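Local coordinates for Cobalt/magnesium transport protein CorA (Methanocaldococcus jannaschii, PDB 4EGW), which mediates magnesium ion influx across the cell membrane as a homopentamer that closes when cytoplasmic magnesium is high and opens when it is low, at residues L114-K119 with L123-S128; D178-L183 with L200-T205; H160-I165 with E237-L242; Q84-V89 with L213-D218; I148-E151 with F156-Y159. One frame throughout, in Å; residues are numbered along the deposited sequence.

Contact 1. Residues L114-K119 with L123-S128; sequences LGIYIK and LLTIHS
G115 and I126, then Y117 and L124, form hydrogen-bonded pairs of an antiparallel beta hairpin. I126 N gives G115 O a nearly linear bond of 2.7 Å (173° at the hydrogen), and the return bond from G115 N is weak. L124 N reaches Y117 O at 2.8 Å, while Y117 N meets L124 O in the carbonyl plane. Between them, I116 and T125 make a non-hydrogen-bonded pair, where I116 CA also approaches L124 O. On the face of I116, I118 and L123, the branch CD2 of L123 comes up beside I118 CG1 and I116 CG2, because CG stands anti to the backbone N (chi1 -170°) and sends the side chain over the partner strand. On the opposite face the Y117 ring turns its edge to I126 CG2, which meets CE1 above G115, where no side chain intervenes. The Y117 hydroxyl is held by D76 O and G80 N; T125 OG1 and H127 NE2 both bond to D54, and H127 ND1 to D129 O. Strand 96-104 adjoins strand 110-119, and strand 51-56 adjoins strand 122-127; helix 156-186 packs on the face of I116, L123 and T125, and helix 74-80 on the face of Y117 and L124.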
# COMPACT_ATOMS: atom_id res chain seq x y z
N LEU A 114 7.28 18.23 -4.56
CA LEU A 114 7.01 18.41 -5.96
C LEU A 114 5.92 19.44 -6.11
O LEU A 114 5.02 19.52 -5.29
CB LEU A 114 6.60 17.09 -6.63
CG LEU A 114 5.53 16.19 -6.02
CD1 LEU A 114 4.70 16.88 -4.98
CD2 LEU A 114 4.64 15.65 -7.13
N GLY A 115 6.07 20.29 -7.12
CA GLY A 115 4.99 21.15 -7.53
C GLY A 115 4.07 20.45 -8.50
O GLY A 115 4.51 19.71 -9.39
N ILE A 116 2.78 20.73 -8.37
CA ILE A 116 1.81 20.24 -9.32
C ILE A 116 1.00 21.43 -9.79
O ILE A 116 0.23 22.00 -9.02
CB ILE A 116 0.86 19.28 -8.61
CG1 ILE A 116 1.63 18.04 -8.16
CG2 ILE A 116 -0.31 18.94 -9.51
CD1 ILE A 116 0.79 17.09 -7.34
N TYR A 117 1.14 21.79 -11.06
CA TYR A 117 0.41 22.93 -11.57
C TYR A 117 -0.77 22.45 -12.40
O TYR A 117 -0.65 21.50 -13.17
CB TYR A 117 1.31 23.82 -12.43
CG TYR A 117 2.54 24.36 -11.73
CD1 TYR A 117 3.50 23.50 -11.21
CD2 TYR A 117 2.77 25.72 -11.63
CE1 TYR A 117 4.63 23.97 -10.60
CE2 TYR A 117 3.91 26.21 -11.02
CZ TYR A 117 4.84 25.33 -10.50
OH TYR A 117 5.98 25.80 -9.88
N ILE A 118 -1.91 23.09 -12.25
CA ILE A 118 -3.05 22.75 -13.09
C ILE A 118 -3.53 23.92 -13.91
O ILE A 118 -4.10 24.87 -13.37
CB ILE A 118 -4.21 22.25 -12.25
CG1 ILE A 118 -3.79 20.98 -11.51
CG2 ILE A 118 -5.42 22.03 -13.12
CD1 ILE A 118 -4.90 20.33 -10.77
N LYS A 119 -3.33 23.83 -15.21
CA LYS A 119 -3.74 24.90 -16.11
C LYS A 119 -4.76 24.36 -17.10
O LYS A 119 -4.43 23.53 -17.95
CB LYS A 119 -2.52 25.48 -16.83
CG LYS A 119 -2.73 26.88 -17.35
CD LYS A 119 -1.46 27.47 -17.93
CE LYS A 119 -1.79 28.55 -18.92
NZ LYS A 119 -0.60 28.89 -19.73
N LEU A 123 -2.45 19.00 -16.28
CA LEU A 123 -1.86 18.69 -14.99
C LEU A 123 -0.36 18.49 -15.20
O LEU A 123 0.06 17.50 -15.81
CB LEU A 123 -2.47 17.39 -14.44
CG LEU A 123 -2.24 16.89 -13.00
CD1 LEU A 123 -0.76 16.68 -12.66
CD2 LEU A 123 -2.89 17.79 -11.98
N LEU A 124 0.44 19.41 -14.70
CA LEU A 124 1.89 19.29 -14.75
C LEU A 124 2.41 18.94 -13.37
O LEU A 124 2.12 19.64 -12.40
CB LEU A 124 2.53 20.59 -15.24
CG LEU A 124 4.04 20.75 -14.98
CD1 LEU A 124 4.86 19.69 -15.70
CD2 LEU A 124 4.58 22.14 -15.34
N THR A 125 3.17 17.85 -13.29
CA THR A 125 3.85 17.46 -12.06
C THR A 125 5.31 17.75 -12.24
O THR A 125 5.96 17.16 -13.10
CB THR A 125 3.76 15.96 -11.80
OG1 THR A 125 4.29 15.25 -12.92
CG2 THR A 125 2.32 15.54 -11.56
N ILE A 126 5.84 18.64 -11.43
CA ILE A 126 7.23 19.03 -11.57
C ILE A 126 8.02 18.71 -10.29
O ILE A 126 7.64 19.10 -9.18
CB ILE A 126 7.35 20.51 -11.96
CG1 ILE A 126 8.80 20.87 -12.24
CG2 ILE A 126 6.73 21.41 -10.89
CD1 ILE A 126 9.01 21.42 -13.63
N HIS A 127 9.12 17.97 -10.46
CA HIS A 127 9.94 17.58 -9.33
C HIS A 127 11.42 17.56 -9.67
O HIS A 127 11.81 17.13 -10.75
CB HIS A 127 9.49 16.23 -8.77
CG HIS A 127 9.38 15.14 -9.80
ND1 HIS A 127 10.28 14.10 -9.87
CD2 HIS A 127 8.46 14.92 -10.77
CE1 HIS A 127 9.93 13.28 -10.85
NE2 HIS A 127 8.83 13.76 -11.41
N SER A 128 12.23 18.05 -8.74
CA SER A 128 13.68 17.97 -8.85
C SER A 128 14.24 16.62 -8.42
O SER A 128 15.32 16.21 -8.88
CB SER A 128 14.34 19.09 -8.06
OG SER A 128 13.99 20.36 -8.61

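Contact 2. Residues D178-L183 with L200-T205; sequences DELEEL and LGLRKT. With BU1 (1,4-butanediol), chain G.
A glutamate makes the closest approach here by its aliphatic part: E179 CB lies 3.6 Å from L202 CD1, and its carboxylate plays a lesser role, OE1 standing 3.9 Å from L202 CD2. L202 thus puts one methyl against the root of E179 and the other beside its end, the two side chains crossing at a slant. E179 CG is anti to the carbonyl carbon (chi1 -61°) and the chain runs extended beyond it, which lays the carboxylate alongside L202 CD2. L180 adds a looser touch, its CD2 4.3 Å from L202 CD1. No hydrogen bond joins the two segments, and the nearest CA atoms, of E179 and L202, are 8.6 Å apart, so the helices meet through side chains alone, the tip of L202 reaching the base of E179. Helices 156-186 and 193-225 run antiparallel as a helical hairpin, consistent with the willow helices of CorA transporters, and this contact lies toward its turn. L180 and L183 both touch M263 of helix 233-270, and L180 also L260. Beside L180, between helices 156-186 and 233-270, a 1,4-butanediol molecule sits with O5 3.1 Å from L180 CB and 3.5 Å from E181 N, in a pocket completed by E177, E184, Y256 and V259. E181 and E184 bring like charges close together there, and a magnesium ion lies about 10 Å from the L180 side chain.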
# COMPACT_ATOMS: atom_id res chain seq x y z
N ASP A 178 8.60 -3.03 10.29
CA ASP A 178 9.34 -4.28 10.33
C ASP A 178 10.65 -4.07 11.05
O ASP A 178 10.99 -4.79 11.99
CB ASP A 178 9.65 -4.78 8.91
CG ASP A 178 8.41 -5.25 8.16
OD1 ASP A 178 7.30 -4.73 8.42
OD2 ASP A 178 8.56 -6.14 7.29
N GLU A 179 11.39 -3.06 10.61
CA GLU A 179 12.70 -2.77 11.16
C GLU A 179 12.59 -2.59 12.67
O GLU A 179 13.55 -2.86 13.40
CB GLU A 179 13.30 -1.52 10.50
CG GLU A 179 13.50 -1.68 9.01
CD GLU A 179 14.66 -0.85 8.47
OE1 GLU A 179 14.42 0.01 7.60
OE2 GLU A 179 15.81 -1.09 8.91
N LEU A 180 11.43 -2.15 13.13
CA LEU A 180 11.20 -1.98 14.55
C LEU A 180 11.17 -3.32 15.26
O LEU A 180 11.90 -3.55 16.23
CB LEU A 180 9.91 -1.21 14.81
CG LEU A 180 9.84 0.24 14.35
CD1 LEU A 180 8.50 0.81 14.75
CD2 LEU A 180 10.98 1.08 14.92
N GLU A 181 10.31 -4.22 14.77
CA GLU A 181 10.25 -5.57 15.32
C GLU A 181 11.64 -6.21 15.29
O GLU A 181 12.07 -6.82 16.28
CB GLU A 181 9.21 -6.42 14.58
CG GLU A 181 7.75 -6.25 15.06
CD GLU A 181 7.43 -7.02 16.36
OE1 GLU A 181 7.42 -8.27 16.34
OE2 GLU A 181 7.18 -6.36 17.40
N GLU A 182 12.34 -6.06 14.17
CA GLU A 182 13.70 -6.61 14.03
C GLU A 182 14.67 -5.92 14.97
O GLU A 182 15.69 -6.49 15.35
CB GLU A 182 14.20 -6.51 12.58
CG GLU A 182 13.67 -7.59 11.61
CD GLU A 182 14.55 -7.79 10.38
OE1 GLU A 182 15.78 -7.57 10.47
OE2 GLU A 182 14.01 -8.17 9.31
N LEU A 183 14.35 -4.69 15.34
CA LEU A 183 15.20 -3.91 16.23
C LEU A 183 15.04 -4.34 17.68
O LEU A 183 16.00 -4.33 18.44
CB LEU A 183 14.91 -2.41 16.08
CG LEU A 183 16.14 -1.53 16.27
CD1 LEU A 183 17.43 -2.32 16.04
CD2 LEU A 183 16.07 -0.31 15.35
N LEU A 200 18.44 6.36 15.54
CA LEU A 200 18.47 7.75 15.12
C LEU A 200 18.18 7.86 13.63
O LEU A 200 17.68 8.88 13.17
CB LEU A 200 19.82 8.38 15.43
CG LEU A 200 20.25 8.38 16.90
CD1 LEU A 200 21.55 9.15 17.05
CD2 LEU A 200 19.16 8.98 17.76
N GLY A 201 18.51 6.80 12.89
CA GLY A 201 18.25 6.76 11.46
C GLY A 201 16.77 6.70 11.12
O GLY A 201 16.28 7.48 10.31
N LEU A 202 16.07 5.77 11.77
CA LEU A 202 14.63 5.61 11.57
C LEU A 202 13.86 6.72 12.25
O LEU A 202 12.66 6.87 12.03
CB LEU A 202 14.16 4.26 12.11
CG LEU A 202 14.58 3.04 11.29
CD1 LEU A 202 13.94 1.80 11.86
CD2 LEU A 202 14.20 3.23 9.83
N ARG A 203 14.53 7.48 13.11
CA ARG A 203 13.92 8.68 13.67
C ARG A 203 13.95 9.76 12.60
O ARG A 203 12.95 10.42 12.33
CB ARG A 203 14.67 9.17 14.91
CG ARG A 203 14.25 8.49 16.21
CD ARG A 203 12.98 9.11 16.83
NE ARG A 203 13.23 10.32 17.62
CZ ARG A 203 12.97 11.56 17.21
NH1 ARG A 203 12.44 11.79 16.01
NH2 ARG A 203 13.24 12.60 18.00
N LYS A 204 15.12 9.90 11.99
CA LYS A 204 15.35 10.85 10.91
C LYS A 204 14.30 10.64 9.84
O LYS A 204 13.63 11.59 9.42
CB LYS A 204 16.75 10.63 10.34
CG LYS A 204 17.25 11.69 9.35
CD LYS A 204 18.78 11.60 9.21
CE LYS A 204 19.32 12.37 8.01
NZ LYS A 204 19.94 11.47 6.98
N THR A 205 14.14 9.40 9.41
CA THR A 205 13.15 9.12 8.38
C THR A 205 11.78 9.60 8.87
O THR A 205 11.16 10.46 8.23
CB THR A 205 13.07 7.61 8.05
OG1 THR A 205 14.18 7.24 7.23
CG2 THR A 205 11.78 7.31 7.32
C1 BU1 G . 6.58 -2.42 17.27
C2 BU1 G . 5.26 -1.99 16.72
C3 BU1 G . 5.06 -0.54 16.42
C4 BU1 G . 3.79 -0.19 15.73
O5 BU1 G . 7.61 -2.60 16.37
O6 BU1 G . 3.08 -1.23 15.16

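Contact 3. Residues H160-I165 with E237-L242; sequences HILNEI and ENFEDL
L162 leads the contact by two separate atoms: its CB lies 3.5 Å from L242 CD2, and its CD2 comes 3.8 Å from F239 CE1, approaching the phenyl ring obliquely. The next residue, N163, meets the other branch of L242. Its CG stands anti to the backbone N (chi1 -156°), which swings the amide toward the facing helix and sets OD1 3.2 Å from L242 CD1, a polar atom against a methyl and no hydrogen bond. L242 CD2 also rests 3.5 Å from the backbone N of N163, so both methyls lie against N163, CD1 by the amide oxygen and CD2 by the backbone N. Replacing L242 by an alanine would probably open a gap beside L162 CB and leave the N163 amide without the methyl that now lies against it. Further along, E164 turns away to a salt bridge with R136, and I165 packs on the sheet. The helix segments run nearly parallel (9°), with axes 10.4 Å apart at closest approach, and no hydrogen bond crosses between them. The spacing is filled by L162, F239 and L242 together with the N163 amide, and L220 of helix 193-225 touches L162, F239 and L242 alike, making a three-helix packing. L162 also touches Y100 of strand 96-104, so helix 156-186 lies between the sheet and helix 233-270.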
# COMPACT_ATOMS: atom_id res chain seq x y z
N HIS A 160 -4.96 10.80 -7.78
CA HIS A 160 -4.22 9.57 -7.96
C HIS A 160 -2.75 9.72 -7.65
O HIS A 160 -2.18 8.94 -6.89
CB HIS A 160 -4.43 9.01 -9.35
CG HIS A 160 -5.62 8.12 -9.45
ND1 HIS A 160 -6.15 7.49 -8.34
CD2 HIS A 160 -6.41 7.78 -10.49
CE1 HIS A 160 -7.21 6.78 -8.70
NE2 HIS A 160 -7.39 6.94 -10.00
N ILE A 161 -2.15 10.72 -8.26
CA ILE A 161 -0.78 11.03 -7.93
C ILE A 161 -0.72 11.18 -6.41
O ILE A 161 0.07 10.50 -5.74
CB ILE A 161 -0.34 12.31 -8.61
CG1 ILE A 161 -0.94 12.37 -10.02
CG2 ILE A 161 1.17 12.38 -8.66
CD1 ILE A 161 -0.72 13.69 -10.74
N LEU A 162 -1.57 12.04 -5.87
CA LEU A 162 -1.57 12.26 -4.42
C LEU A 162 -1.72 10.93 -3.71
O LEU A 162 -1.04 10.64 -2.71
CB LEU A 162 -2.70 13.20 -4.02
CG LEU A 162 -2.34 14.69 -4.01
CD1 LEU A 162 -1.43 15.07 -5.18
CD2 LEU A 162 -3.57 15.58 -3.97
N ASN A 163 -2.60 10.10 -4.24
CA ASN A 163 -2.81 8.78 -3.68
C ASN A 163 -1.55 7.94 -3.77
O ASN A 163 -1.08 7.42 -2.76
CB ASN A 163 -3.93 8.05 -4.39
CG ASN A 163 -4.55 7.00 -3.52
OD1 ASN A 163 -4.65 7.17 -2.30
ND2 ASN A 163 -4.97 5.90 -4.13
N GLU A 164 -1.01 7.79 -4.97
CA GLU A 164 0.20 7.00 -5.13
C GLU A 164 1.27 7.50 -4.21
O GLU A 164 1.99 6.71 -3.61
CB GLU A 164 0.70 7.00 -6.57
CG GLU A 164 0.13 5.88 -7.41
CD GLU A 164 0.19 4.53 -6.70
OE1 GLU A 164 1.23 4.23 -6.06
OE2 GLU A 164 -0.81 3.78 -6.78
N ILE A 165 1.38 8.81 -4.06
CA ILE A 165 2.37 9.34 -3.14
C ILE A 165 2.03 8.78 -1.78
O ILE A 165 2.81 8.04 -1.18
CB ILE A 165 2.32 10.86 -3.06
CG1 ILE A 165 2.72 11.47 -4.40
CG2 ILE A 165 3.23 11.36 -1.96
CD1 ILE A 165 2.71 12.98 -4.38
N GLU A 237 -14.54 13.92 -2.14
CA GLU A 237 -14.77 12.70 -1.35
C GLU A 237 -13.52 11.83 -1.44
O GLU A 237 -13.06 11.28 -0.44
CB GLU A 237 -15.97 11.93 -1.90
CG GLU A 237 -17.00 12.79 -2.58
CD GLU A 237 -17.92 11.99 -3.51
OE1 GLU A 237 -18.58 12.61 -4.38
OE2 GLU A 237 -17.98 10.75 -3.38
N ASN A 238 -12.97 11.72 -2.65
CA ASN A 238 -11.73 11.00 -2.92
C ASN A 238 -10.53 11.55 -2.17
O ASN A 238 -9.62 10.81 -1.80
CB ASN A 238 -11.43 10.98 -4.43
CG ASN A 238 -12.32 10.01 -5.20
OD1 ASN A 238 -13.53 9.91 -4.95
ND2 ASN A 238 -11.73 9.30 -6.15
N PHE A 239 -10.52 12.86 -1.95
CA PHE A 239 -9.43 13.45 -1.17
C PHE A 239 -9.67 13.23 0.31
O PHE A 239 -8.75 13.29 1.11
CB PHE A 239 -9.26 14.93 -1.51
CG PHE A 239 -8.87 15.18 -2.94
CD1 PHE A 239 -7.65 14.74 -3.43
CD2 PHE A 239 -9.73 15.84 -3.81
CE1 PHE A 239 -7.29 14.97 -4.75
CE2 PHE A 239 -9.38 16.06 -5.13
CZ PHE A 239 -8.16 15.62 -5.60
N GLU A 240 -10.93 12.95 0.66
CA GLU A 240 -11.32 12.73 2.05
C GLU A 240 -10.80 11.38 2.51
O GLU A 240 -10.23 11.25 3.60
CB GLU A 240 -12.85 12.79 2.16
CG GLU A 240 -13.41 12.83 3.57
CD GLU A 240 -14.93 12.66 3.57
OE1 GLU A 240 -15.47 12.25 2.51
OE2 GLU A 240 -15.57 12.92 4.61
N ASP A 241 -11.00 10.37 1.67
CA ASP A 241 -10.38 9.07 1.88
C ASP A 241 -8.89 9.28 2.08
O ASP A 241 -8.30 8.83 3.06
CB ASP A 241 -10.60 8.20 0.65
CG ASP A 241 -12.06 7.83 0.45
OD1 ASP A 241 -12.92 8.45 1.12
OD2 ASP A 241 -12.34 6.92 -0.36
N LEU A 242 -8.30 9.98 1.12
CA LEU A 242 -6.88 10.24 1.12
C LEU A 242 -6.49 10.99 2.39
O LEU A 242 -5.44 10.73 3.00
CB LEU A 242 -6.52 11.03 -0.14
CG LEU A 242 -5.08 11.03 -0.61
CD1 LEU A 242 -4.46 9.67 -0.35
CD2 LEU A 242 -5.02 11.39 -2.08

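Contact 4. Residues Q84-V89 with L213-D218; sequences QEIPRV and LIANRD
P87 offers its pyrrolidine ring to the side-chain amide of N216, with CG 3.6 Å from OD1, the two groups meeting at a slant. The same ring lies against A215, whose CB is 3.6 Å from P87 CD and only slightly farther from CG. P87 CB in turn rests 3.6 Å from A215 O. Two guanidinium groups flank the contact, each meeting its acidic neighbour edge on and in plane. That of R88 takes the E85 carboxylate in a salt bridge whose very short modelled length is doubtful, with E90 as a second acidic partner of NE. That of R217 has the D218 carboxyl carbon at its edge, in a weak salt bridge of 3.4 Å from NE to OD1. N216 CG is anti to the carbonyl carbon (chi1 -82°), which brings the amide back over the helix toward P87 and lets ND2 bond to K101 O of strand 96-104. Here the loop leading into strand 88-90, at the edge of the sheet, meets helix 193-225, and V219 of that helix also touches P87. The CA atoms of P87 and A215 are 5.5 Å apart, consistent with the small side chain of A215. With no hydrogen bond across, the junction relies on packing of P87 carbons against the A215 methyl and two oxygens, while R88 is paired with E85 and E90, and R217 only weakly with D218.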
# COMPACT_ATOMS: atom_id res chain seq x y z
N GLN A 84 12.50 21.82 -0.98
CA GLN A 84 12.30 22.26 0.40
C GLN A 84 10.91 22.87 0.60
O GLN A 84 10.46 23.03 1.73
CB GLN A 84 13.38 23.25 0.84
CG GLN A 84 14.74 22.62 1.12
CD GLN A 84 15.70 23.59 1.78
OE1 GLN A 84 15.34 24.72 2.12
NE2 GLN A 84 16.95 23.16 1.96
N GLU A 85 10.22 23.18 -0.50
CA GLU A 85 8.92 23.85 -0.45
C GLU A 85 7.91 23.15 0.45
O GLU A 85 7.74 21.94 0.38
CB GLU A 85 8.32 23.96 -1.85
CG GLU A 85 9.01 24.95 -2.77
CD GLU A 85 8.66 26.39 -2.44
OE1 GLU A 85 9.27 27.29 -3.05
OE2 GLU A 85 7.78 26.63 -1.59
N ILE A 86 7.24 23.93 1.29
CA ILE A 86 6.19 23.39 2.14
C ILE A 86 4.95 23.11 1.31
O ILE A 86 4.46 23.99 0.61
CB ILE A 86 5.80 24.37 3.24
CG1 ILE A 86 6.97 24.56 4.22
CG2 ILE A 86 4.54 23.90 3.95
CD1 ILE A 86 7.57 23.25 4.75
N PRO A 87 4.44 21.87 1.38
CA PRO A 87 3.21 21.60 0.64
C PRO A 87 2.18 22.66 0.96
O PRO A 87 2.14 23.16 2.09
CB PRO A 87 2.78 20.24 1.18
CG PRO A 87 4.06 19.56 1.47
CD PRO A 87 4.98 20.65 2.00
N ARG A 88 1.41 23.04 -0.04
CA ARG A 88 0.30 23.94 0.16
C ARG A 88 -0.50 23.97 -1.12
O ARG A 88 -0.15 23.34 -2.11
CB ARG A 88 0.84 25.34 0.44
CG ARG A 88 1.66 25.89 -0.70
CD ARG A 88 2.50 27.04 -0.23
NE ARG A 88 3.48 27.43 -1.23
CZ ARG A 88 4.71 26.93 -1.32
NH1 ARG A 88 5.11 26.01 -0.45
NH2 ARG A 88 5.53 27.36 -2.27
N VAL A 89 -1.58 24.74 -1.11
CA VAL A 89 -2.29 25.05 -2.33
C VAL A 89 -2.24 26.55 -2.49
O VAL A 89 -2.58 27.30 -1.57
CB VAL A 89 -3.75 24.60 -2.26
CG1 VAL A 89 -4.40 24.73 -3.64
CG2 VAL A 89 -3.85 23.18 -1.75
N LEU A 213 3.63 14.44 6.19
CA LEU A 213 2.26 13.98 6.24
C LEU A 213 1.39 15.04 6.88
O LEU A 213 0.22 15.17 6.54
CB LEU A 213 2.18 12.68 7.02
CG LEU A 213 2.99 11.59 6.31
CD1 LEU A 213 3.41 10.47 7.26
CD2 LEU A 213 2.22 11.04 5.14
N ILE A 214 1.96 15.80 7.80
CA ILE A 214 1.24 16.92 8.36
C ILE A 214 0.93 17.90 7.23
O ILE A 214 -0.24 18.20 6.96
CB ILE A 214 2.02 17.62 9.47
CG1 ILE A 214 2.13 16.72 10.69
CG2 ILE A 214 1.30 18.87 9.88
CD1 ILE A 214 0.78 16.36 11.26
N ALA A 215 1.98 18.35 6.55
CA ALA A 215 1.85 19.36 5.50
C ALA A 215 1.01 18.89 4.30
O ALA A 215 0.27 19.68 3.71
CB ALA A 215 3.23 19.80 5.05
N ASN A 216 1.15 17.62 3.95
CA ASN A 216 0.29 17.00 2.95
C ASN A 216 -1.15 17.04 3.43
O ASN A 216 -2.06 17.41 2.69
CB ASN A 216 0.67 15.54 2.75
CG ASN A 216 1.84 15.35 1.83
OD1 ASN A 216 2.45 16.32 1.37
ND2 ASN A 216 2.18 14.09 1.54
N ARG A 217 -1.33 16.65 4.69
CA ARG A 217 -2.64 16.49 5.30
C ARG A 217 -3.50 17.71 5.07
O ARG A 217 -4.65 17.61 4.63
CB ARG A 217 -2.49 16.29 6.80
CG ARG A 217 -3.82 16.22 7.54
CD ARG A 217 -3.59 16.34 9.03
NE ARG A 217 -3.07 17.66 9.37
CZ ARG A 217 -2.47 17.96 10.52
NH1 ARG A 217 -2.31 17.03 11.45
NH2 ARG A 217 -2.04 19.19 10.73
N ASP A 218 -2.94 18.87 5.38
CA ASP A 218 -3.65 20.12 5.24
C ASP A 218 -3.98 20.39 3.78
O ASP A 218 -5.11 20.72 3.45
CB ASP A 218 -2.84 21.27 5.86
CG ASP A 218 -2.78 21.17 7.38
OD1 ASP A 218 -3.78 20.74 8.00
OD2 ASP A 218 -1.72 21.52 7.97

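Contact 5. Residues I148-E151 with F156-Y159; sequences IVFE and FLLY. With BU1 (1,4-butanediol), chain U.
F150 reaches from its loop to the start of helix 156-186, where F156 and L157 receive the far end of its ring. CB and CG only carry the ring: CG is anti to the backbone N (chi1 -153°), which throws the phenyl group toward the helix. CD1 then meets the butanediol, 3.8 Å from its C3. CE1 faces two ways, 3.3 Å from butanediol C1 and 4.2 Å from F156 CD2, the latter at the edge of the F150 ring and near its plane. At the tip, CZ comes 3.9 Å from L157 CD1, which approaches obliquely, and also touches the ligand's C1. The diol lies over one face of the ring, with C2 4.0 Å above the plane and displaced toward the rim, in a pocket with V149, L140 and K144. An alanine at F150 would remove the ring and is likely to leave L157 CD1, F156 and the bound diol without their shared apolar partner. The F156 ring is also held by a cation-pi contact with R152 and by the H160 ring one turn on. A cis peptide bond precedes V149 in this loop between helices 132-143 and 156-186. L157 packs on L123 of the central sheet, while F156 touches N238, so F150 lies against the first turn of a helix that packs on strand 122-127 and touches helix 233-270.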
# COMPACT_ATOMS: atom_id res chain seq x y z
N ILE A 148 -11.54 4.98 -23.29
CA ILE A 148 -12.71 5.12 -22.43
C ILE A 148 -12.66 4.24 -21.18
O ILE A 148 -12.49 3.03 -21.26
CB ILE A 148 -14.00 4.84 -23.24
CG1 ILE A 148 -14.13 3.35 -23.58
CG2 ILE A 148 -14.03 5.68 -24.51
CD1 ILE A 148 -15.46 2.97 -24.18
N VAL A 149 -12.79 4.87 -20.01
CA VAL A 149 -12.84 6.33 -19.92
C VAL A 149 -11.88 6.85 -18.85
O VAL A 149 -11.97 6.48 -17.68
CB VAL A 149 -14.27 6.87 -19.63
CG1 VAL A 149 -15.28 6.31 -20.63
CG2 VAL A 149 -14.71 6.56 -18.21
N PHE A 150 -10.94 7.69 -19.26
CA PHE A 150 -10.17 8.47 -18.30
C PHE A 150 -10.89 9.79 -18.13
O PHE A 150 -10.40 10.71 -17.47
CB PHE A 150 -8.74 8.69 -18.75
CG PHE A 150 -7.78 8.88 -17.62
CD1 PHE A 150 -8.25 8.89 -16.31
CD2 PHE A 150 -6.43 9.03 -17.84
CE1 PHE A 150 -7.38 9.05 -15.25
CE2 PHE A 150 -5.55 9.19 -16.79
CZ PHE A 150 -6.03 9.20 -15.49
N GLU A 151 -12.06 9.87 -18.75
CA GLU A 151 -12.85 11.09 -18.84
C GLU A 151 -13.21 11.62 -17.46
O GLU A 151 -13.69 12.75 -17.33
CB GLU A 151 -14.12 10.82 -19.65
CG GLU A 151 -13.84 10.14 -20.98
CD GLU A 151 -15.08 9.51 -21.60
OE1 GLU A 151 -16.12 9.47 -20.91
OE2 GLU A 151 -15.01 9.05 -22.76
N PHE A 156 -9.52 14.00 -10.86
CA PHE A 156 -9.21 12.63 -10.54
C PHE A 156 -7.73 12.37 -10.63
O PHE A 156 -7.15 11.73 -9.75
CB PHE A 156 -9.96 11.71 -11.50
CG PHE A 156 -10.08 10.31 -11.01
CD1 PHE A 156 -10.35 10.05 -9.67
CD2 PHE A 156 -9.92 9.24 -11.88
CE1 PHE A 156 -10.46 8.75 -9.20
CE2 PHE A 156 -10.03 7.93 -11.42
CZ PHE A 156 -10.30 7.69 -10.07
N LEU A 157 -7.14 12.90 -11.69
CA LEU A 157 -5.74 12.66 -12.01
C LEU A 157 -4.90 13.13 -10.84
O LEU A 157 -3.95 12.47 -10.42
CB LEU A 157 -5.35 13.41 -13.29
CG LEU A 157 -3.91 13.27 -13.79
CD1 LEU A 157 -3.57 11.83 -14.03
CD2 LEU A 157 -3.71 14.07 -15.07
N LEU A 158 -5.29 14.28 -10.31
CA LEU A 158 -4.60 14.86 -9.19
C LEU A 158 -4.55 13.92 -8.00
O LEU A 158 -3.48 13.56 -7.49
CB LEU A 158 -5.32 16.11 -8.77
CG LEU A 158 -4.77 16.65 -7.47
CD1 LEU A 158 -3.23 16.81 -7.57
CD2 LEU A 158 -5.49 17.95 -7.17
N TYR A 159 -5.73 13.52 -7.55
CA TYR A 159 -5.87 12.61 -6.44
C TYR A 159 -5.00 11.37 -6.58
O TYR A 159 -4.38 10.92 -5.62
CB TYR A 159 -7.32 12.20 -6.30
CG TYR A 159 -7.49 10.87 -5.62
CD1 TYR A 159 -7.48 9.69 -6.35
CD2 TYR A 159 -7.65 10.79 -4.25
CE1 TYR A 159 -7.62 8.47 -5.74
CE2 TYR A 159 -7.80 9.57 -3.62
CZ TYR A 159 -7.78 8.41 -4.37
OH TYR A 159 -7.93 7.19 -3.76
C1 BU1 U . -6.33 6.10 -14.32
C2 BU1 U . -7.23 5.04 -14.85
C3 BU1 U . -8.68 5.36 -14.96
C4 BU1 U . -9.59 4.29 -15.45
O5 BU1 U . -5.02 5.75 -14.05
O6 BU1 U . -9.00 3.20 -16.07

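How the contacts relate
Contacts 1, 2 and 3 are largely buried, 4 and 5 partly so. Contacts 1 and 3 touch: I161 packs on L123 and T125, and L162 on I116, joining sheet to helix. Contact 5 adjoins both, with L157 against L123 and Y159 against L242, and includes a small-molecule site. Helix 156-186 serves contacts 2, 3 and 5; helix 193-225 serves contacts 2 and 4. Contact 2 lies about 32 Å from contact 1 between centres, on the far side of the chain's centre, near the tip of the helical hairpin. Backbone hydrogen bonds hold contact 1; the other four rely on side-chain packing, with charged groups flanking contact 4 and an acidic side chain in contact 2.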